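Local coordinates for segregation and condensation protein B (Chlorobium tepidum TLS, PDB 1T6S) that takes part in chromosome partitioning during cell division, probably as the winged-helix ScpB subunit that acts together with SMC and ScpA, at residues Q7-L12 with Q42-E47; G139-D142 with L148-G151. All blocks are in the same frame, centred on the assembly; numbering follows the deposited sequence.

Contact 1: Q7-L12 with Q42-E47; sequences QLLRSL and QEAVDE. With NO3 (nitrate ion), chain H.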
loop_
_atom_site.group_PDB
_atom_site.type_symbol
_atom_site.label_atom_id
_atom_site.label_comp_id
_atom_site.label_asym_id
_atom_site.label_seq_id
_atom_site.Cartn_x
_atom_site.Cartn_y
_atom_site.Cartn_z
ATOM N N GLN A 7 -10.543 -38.212 16.121
ATOM C CA GLN A 7 -10.170 -37.048 16.903
ATOM C C GLN A 7 -9.019 -36.315 16.202
ATOM O O GLN A 7 -8.984 -35.091 16.162
ATOM C CB GLN A 7 -9.765 -37.472 18.313
ATOM C CG GLN A 7 -9.323 -36.338 19.213
ATOM C CD GLN A 7 -10.434 -35.343 19.534
ATOM O OE1 GLN A 7 -10.180 -34.303 20.143
ATOM N NE2 GLN A 7 -11.669 -35.657 19.132
ATOM N N LEU A 8 -8.088 -37.078 15.640
ATOM C CA LEU A 8 -6.963 -36.507 14.923
ATOM C C LEU A 8 -7.497 -35.772 13.692
ATOM O O LEU A 8 -6.989 -34.714 13.304
ATOM C CB LEU A 8 -6.014 -37.607 14.456
ATOM C CG LEU A 8 -4.512 -37.475 14.697
ATOM C CD1 LEU A 8 -3.844 -38.434 13.733
ATOM C CD2 LEU A 8 -3.993 -36.045 14.475
ATOM N N LEU A 9 -8.529 -36.341 13.080
ATOM C CA LEU A 9 -9.112 -35.739 11.896
ATOM C C LEU A 9 -9.768 -34.415 12.296
ATOM O O LEU A 9 -9.601 -33.399 11.610
ATOM C CB LEU A 9 -10.124 -36.698 11.255
ATOM C CG LEU A 9 -10.026 -36.916 9.734
ATOM C CD1 LEU A 9 -8.626 -37.371 9.341
ATOM C CD2 LEU A 9 -11.047 -37.965 9.311
ATOM N N ARG A 10 -10.486 -34.426 13.418
ATOM C CA ARG A 10 -11.139 -33.222 13.933
ATOM C C ARG A 10 -10.119 -32.129 14.271
ATOM O O ARG A 10 -10.358 -30.933 14.036
ATOM C CB ARG A 10 -11.996 -33.569 15.161
ATOM C CG ARG A 10 -13.386 -34.120 14.786
ATOM C CD ARG A 10 -14.064 -34.866 15.941
ATOM N NE ARG A 10 -14.186 -34.047 17.146
ATOM C CZ ARG A 10 -15.076 -33.073 17.323
ATOM N NH1 ARG A 10 -15.956 -32.775 16.374
ATOM N NH2 ARG A 10 -15.079 -32.391 18.458
ATOM N N SER A 11 -8.980 -32.537 14.817
ATOM C CA SER A 11 -7.922 -31.579 15.142
ATOM C C SER A 11 -7.372 -30.932 13.864
ATOM O O SER A 11 -7.112 -29.731 13.830
ATOM C CB SER A 11 -6.795 -32.270 15.892
ATOM O OG SER A 11 -7.310 -32.892 17.057
ATOM N N LEU A 12 -7.172 -31.732 12.819
ATOM C CA LEU A 12 -6.675 -31.176 11.568
ATOM C C LEU A 12 -7.667 -30.148 11.050
ATOM O O LEU A 12 -7.281 -29.051 10.629
ATOM C CB LEU A 12 -6.487 -32.265 10.518
ATOM C CG LEU A 12 -5.324 -33.243 10.731
ATOM C CD1 LEU A 12 -5.415 -34.357 9.685
ATOM C CD2 LEU A 12 -3.984 -32.531 10.632
ATOM N N GLN A 42 -2.395 -36.082 3.336
ATOM C CA GLN A 42 -3.284 -35.829 2.210
ATOM C C GLN A 42 -4.509 -36.733 2.273
ATOM O O GLN A 42 -5.607 -36.328 1.887
ATOM C CB GLN A 42 -2.541 -36.052 0.891
ATOM C CG GLN A 42 -3.386 -35.743 -0.330
ATOM C CD GLN A 42 -3.912 -34.311 -0.311
ATOM O OE1 GLN A 42 -3.140 -33.348 -0.312
ATOM N NE2 GLN A 42 -5.233 -34.171 -0.287
ATOM N N GLU A 43 -4.302 -37.959 2.759
ATOM C CA GLU A 43 -5.367 -38.961 2.899
ATOM C C GLU A 43 -6.371 -38.520 3.963
ATOM O O GLU A 43 -7.567 -38.776 3.841
ATOM C CB GLU A 43 -4.747 -40.310 3.287
ATOM C CG GLU A 43 -5.466 -41.540 2.775
ATOM C CD GLU A 43 -4.579 -42.800 2.800
ATOM O OE1 GLU A 43 -4.212 -43.268 3.916
ATOM O OE2 GLU A 43 -4.245 -43.315 1.698
ATOM N N ALA A 44 -5.883 -37.863 5.014
ATOM C CA ALA A 44 -6.764 -37.389 6.080
ATOM C C ALA A 44 -7.563 -36.214 5.534
ATOM O O ALA A 44 -8.756 -36.082 5.796
ATOM C CB ALA A 44 -5.941 -36.959 7.293
ATOM N N VAL A 45 -6.896 -35.361 4.766
ATOM C CA VAL A 45 -7.551 -34.211 4.175
ATOM C C VAL A 45 -8.621 -34.680 3.190
ATOM O O VAL A 45 -9.702 -34.104 3.145
ATOM C CB VAL A 45 -6.523 -33.310 3.464
ATOM C CG1 VAL A 45 -7.222 -32.272 2.605
ATOM C CG2 VAL A 45 -5.647 -32.633 4.505
ATOM N N ASP A 46 -8.319 -35.722 2.408
ATOM C CA ASP A 46 -9.293 -36.264 1.450
ATOM C C ASP A 46 -10.558 -36.727 2.169
ATOM O O ASP A 46 -11.665 -36.477 1.692
ATOM C CB ASP A 46 -8.717 -37.455 0.662
ATOM C CG ASP A 46 -7.598 -37.056 -0.294
ATOM O OD1 ASP A 46 -7.513 -35.877 -0.691
ATOM O OD2 ASP A 46 -6.800 -37.941 -0.670
ATOM N N GLU A 47 -10.397 -37.404 3.307
ATOM C CA GLU A 47 -11.550 -37.884 4.071
ATOM C C GLU A 47 -12.439 -36.723 4.517
ATOM O O GLU A 47 -13.665 -36.789 4.388
ATOM C CB GLU A 47 -11.102 -38.705 5.294
ATOM C CG GLU A 47 -12.271 -39.173 6.172
ATOM C CD GLU A 47 -11.908 -40.296 7.150
ATOM O OE1 GLU A 47 -10.751 -40.788 7.113
ATOM O OE2 GLU A 47 -12.799 -40.693 7.955
HETATM N N NO3 H . -6.438 -31.262 -1.809
HETATM O O1 NO3 H . -6.859 -32.306 -2.330
HETATM O O2 NO3 H . -6.130 -30.371 -2.554
HETATM O O3 NO3 H . -6.372 -31.233 -0.605
#
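L9 lays its two methyls over A44 and E47, one turn apart on helix 38-55. CD1 presses on the A44 methyl, 3.4 Å from CB, tighter than usual for two carbons. CD2 lies 3.3 Å from the carboxylate carbon CD of E47, where the two side chains cross at about a right angle. E47 runs out extended, CG anti to the backbone N (chi1 177°), which brings its carboxylate carbon, rather than CB, up against L9 CD2, with CG alongside. L12, one turn further along helix 2-18, adds CD1 at 3.6 Å from A44 CB, and the A44 methyl rests against two neighbouring leucine methyls. The local axes pass 10.2 Å apart at 85°, which confines the meeting to a single crossing point. F36 and L41 continue the apolar layer around L12, within the N-terminal of the two winged-helix domains. On the far side of helix 38-55, Q42 NE2 bonds to D46 OD1 (2.9 Å) and to a nitrate, probably from the crystallisation liquor. Between the segments no hydrogen bond forms, but E47 OE1 makes a salt bridge with R5 of helix 2-18, a polar tie beside the leucine-alanine contact that probably favours the charged form of E47.

Contact 2: G139-D142 with L148-G151; sequences GRAD and LQYG. With NO3 (nitrate ion), chain V.
This is an antiparallel pairing at the turn end of a beta hairpin, strands 135-140 and 148-152, which forms the wing of the C-terminal winged-helix domain. One backbone bond crosses the two segments, from Q149 N to G139 O at 2.8 Å. R140 and L148 follow as a non-hydrogen-bonded pair, their CA atoms 4.4 Å apart, and their side chains run side by side in the same direction. On the other face of the hairpin Q149 extends along the backbone of A141, its CG 3.4 Å from A141 N, and its NE2 reaches the A141 methyl. I64 of the second subunit packs on R140 and L148, so this corner of the wing belongs to the dimer contact. A nitrate, probably from the crystallisation liquor, accepts a bond from R140 NE to O1 (2.9 Å, 158°) and is also bonded to H62 of that subunit. R140 NH1 bonds to the carbonyl of R146. With the arginine chain extended from CG to NE, its guanidinium has the nitrate at one edge and L148 CD2 over one face, 3.4 Å from NH1.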
loop_
_atom_site.group_PDB
_atom_site.type_symbol
_atom_site.label_atom_id
_atom_site.label_comp_id
_atom_site.label_asym_id
_atom_site.label_seq_id
_atom_site.Cartn_x
_atom_site.Cartn_y
_atom_site.Cartn_z
ATOM N N GLY A 139 7.374 20.159 -4.125
ATOM C CA GLY A 139 7.623 21.529 -4.543
ATOM C C GLY A 139 6.530 22.043 -5.468
ATOM O O GLY A 139 5.415 21.540 -5.428
ATOM N N ARG A 140 6.849 23.048 -6.285
ATOM C CA ARG A 140 5.900 23.629 -7.233
ATOM C C ARG A 140 6.486 23.616 -8.635
ATOM O O ARG A 140 7.659 23.960 -8.844
ATOM C CB ARG A 140 5.538 25.062 -6.826
ATOM C CG ARG A 140 4.586 25.145 -5.628
ATOM C CD ARG A 140 4.253 26.587 -5.282
ATOM N NE ARG A 140 3.521 26.718 -4.024
ATOM C CZ ARG A 140 2.220 26.472 -3.877
ATOM N NH1 ARG A 140 1.493 26.082 -4.913
ATOM N NH2 ARG A 140 1.643 26.622 -2.693
ATOM N N ALA A 141 5.670 23.221 -9.605
ATOM C CA ALA A 141 6.138 23.140 -10.982
ATOM C C ALA A 141 6.351 24.502 -11.604
ATOM O O ALA A 141 5.701 25.478 -11.234
ATOM C CB ALA A 141 5.151 22.340 -11.833
ATOM N N ASP A 142 7.261 24.550 -12.568
ATOM C CA ASP A 142 7.541 25.786 -13.270
ATOM C C ASP A 142 6.586 25.875 -14.432
ATOM O O ASP A 142 6.956 25.618 -15.575
ATOM C CB ASP A 142 8.982 25.806 -13.759
ATOM C CG ASP A 142 9.871 26.608 -12.848
ATOM O OD1 ASP A 142 9.609 27.820 -12.704
ATOM O OD2 ASP A 142 10.816 26.038 -12.260
ATOM N N LEU A 148 1.348 22.545 -7.298
ATOM C CA LEU A 148 2.086 21.645 -6.421
ATOM C C LEU A 148 2.452 20.365 -7.158
ATOM O O LEU A 148 1.668 19.866 -7.978
ATOM C CB LEU A 148 1.226 21.287 -5.204
ATOM C CG LEU A 148 0.852 22.447 -4.271
ATOM C CD1 LEU A 148 -0.140 21.999 -3.196
ATOM C CD2 LEU A 148 2.133 22.959 -3.633
ATOM N N GLN A 149 3.647 19.853 -6.867
ATOM C CA GLN A 149 4.153 18.606 -7.448
ATOM C C GLN A 149 4.178 17.598 -6.327
ATOM O O GLN A 149 4.471 17.955 -5.184
ATOM C CB GLN A 149 5.578 18.784 -7.966
ATOM C CG GLN A 149 5.721 19.822 -9.046
ATOM C CD GLN A 149 7.169 20.063 -9.382
ATOM O OE1 GLN A 149 7.944 20.497 -8.530
ATOM N NE2 GLN A 149 7.548 19.768 -10.619
ATOM N N TYR A 150 3.881 16.341 -6.637
ATOM C CA TYR A 150 3.868 15.300 -5.609
ATOM C C TYR A 150 4.875 14.198 -5.839
ATOM O O TYR A 150 5.323 13.984 -6.959
ATOM C CB TYR A 150 2.474 14.686 -5.487
ATOM C CG TYR A 150 1.401 15.696 -5.175
ATOM C CD1 TYR A 150 0.763 16.410 -6.190
ATOM C CD2 TYR A 150 1.061 15.982 -3.860
ATOM C CE1 TYR A 150 -0.190 17.393 -5.886
ATOM C CE2 TYR A 150 0.123 16.955 -3.559
ATOM C CZ TYR A 150 -0.495 17.654 -4.571
ATOM O OH TYR A 150 -1.409 18.626 -4.243
ATOM N N GLY A 151 5.228 13.508 -4.759
ATOM C CA GLY A 151 6.172 12.404 -4.840
ATOM C C GLY A 151 5.775 11.399 -3.769
ATOM O O GLY A 151 4.980 11.732 -2.899
HETATM N N NO3 V . 5.201 28.197 -1.361
HETATM O O1 NO3 V . 5.521 27.194 -2.029
HETATM O O2 NO3 V . 4.067 28.560 -1.431
HETATM O O3 NO3 V . 6.062 28.726 -0.693
#

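Overall arrangement
Contacts 1 and 2 lie on opposite sides of the chain's centre, their own centres 60 Å apart, and share no helix or strand. Contact 1 is buried and joins helices 2-18 and 38-55, with 29 residues between its segments; contact 2 is a surface contact between the two strands of a hairpin, with five residues between its segments. The chemistry follows: leucine methyls against an alanine methyl and a carboxylate in the first, a backbone bond flanked by an arginine beside a leucine on one face and a glutamine over an alanine on the other in the second. Each has a nitrate beside it, but the one at contact 1 is held within its own chain, by Q42 and A63, whereas the one at contact 2 bridges two subunits.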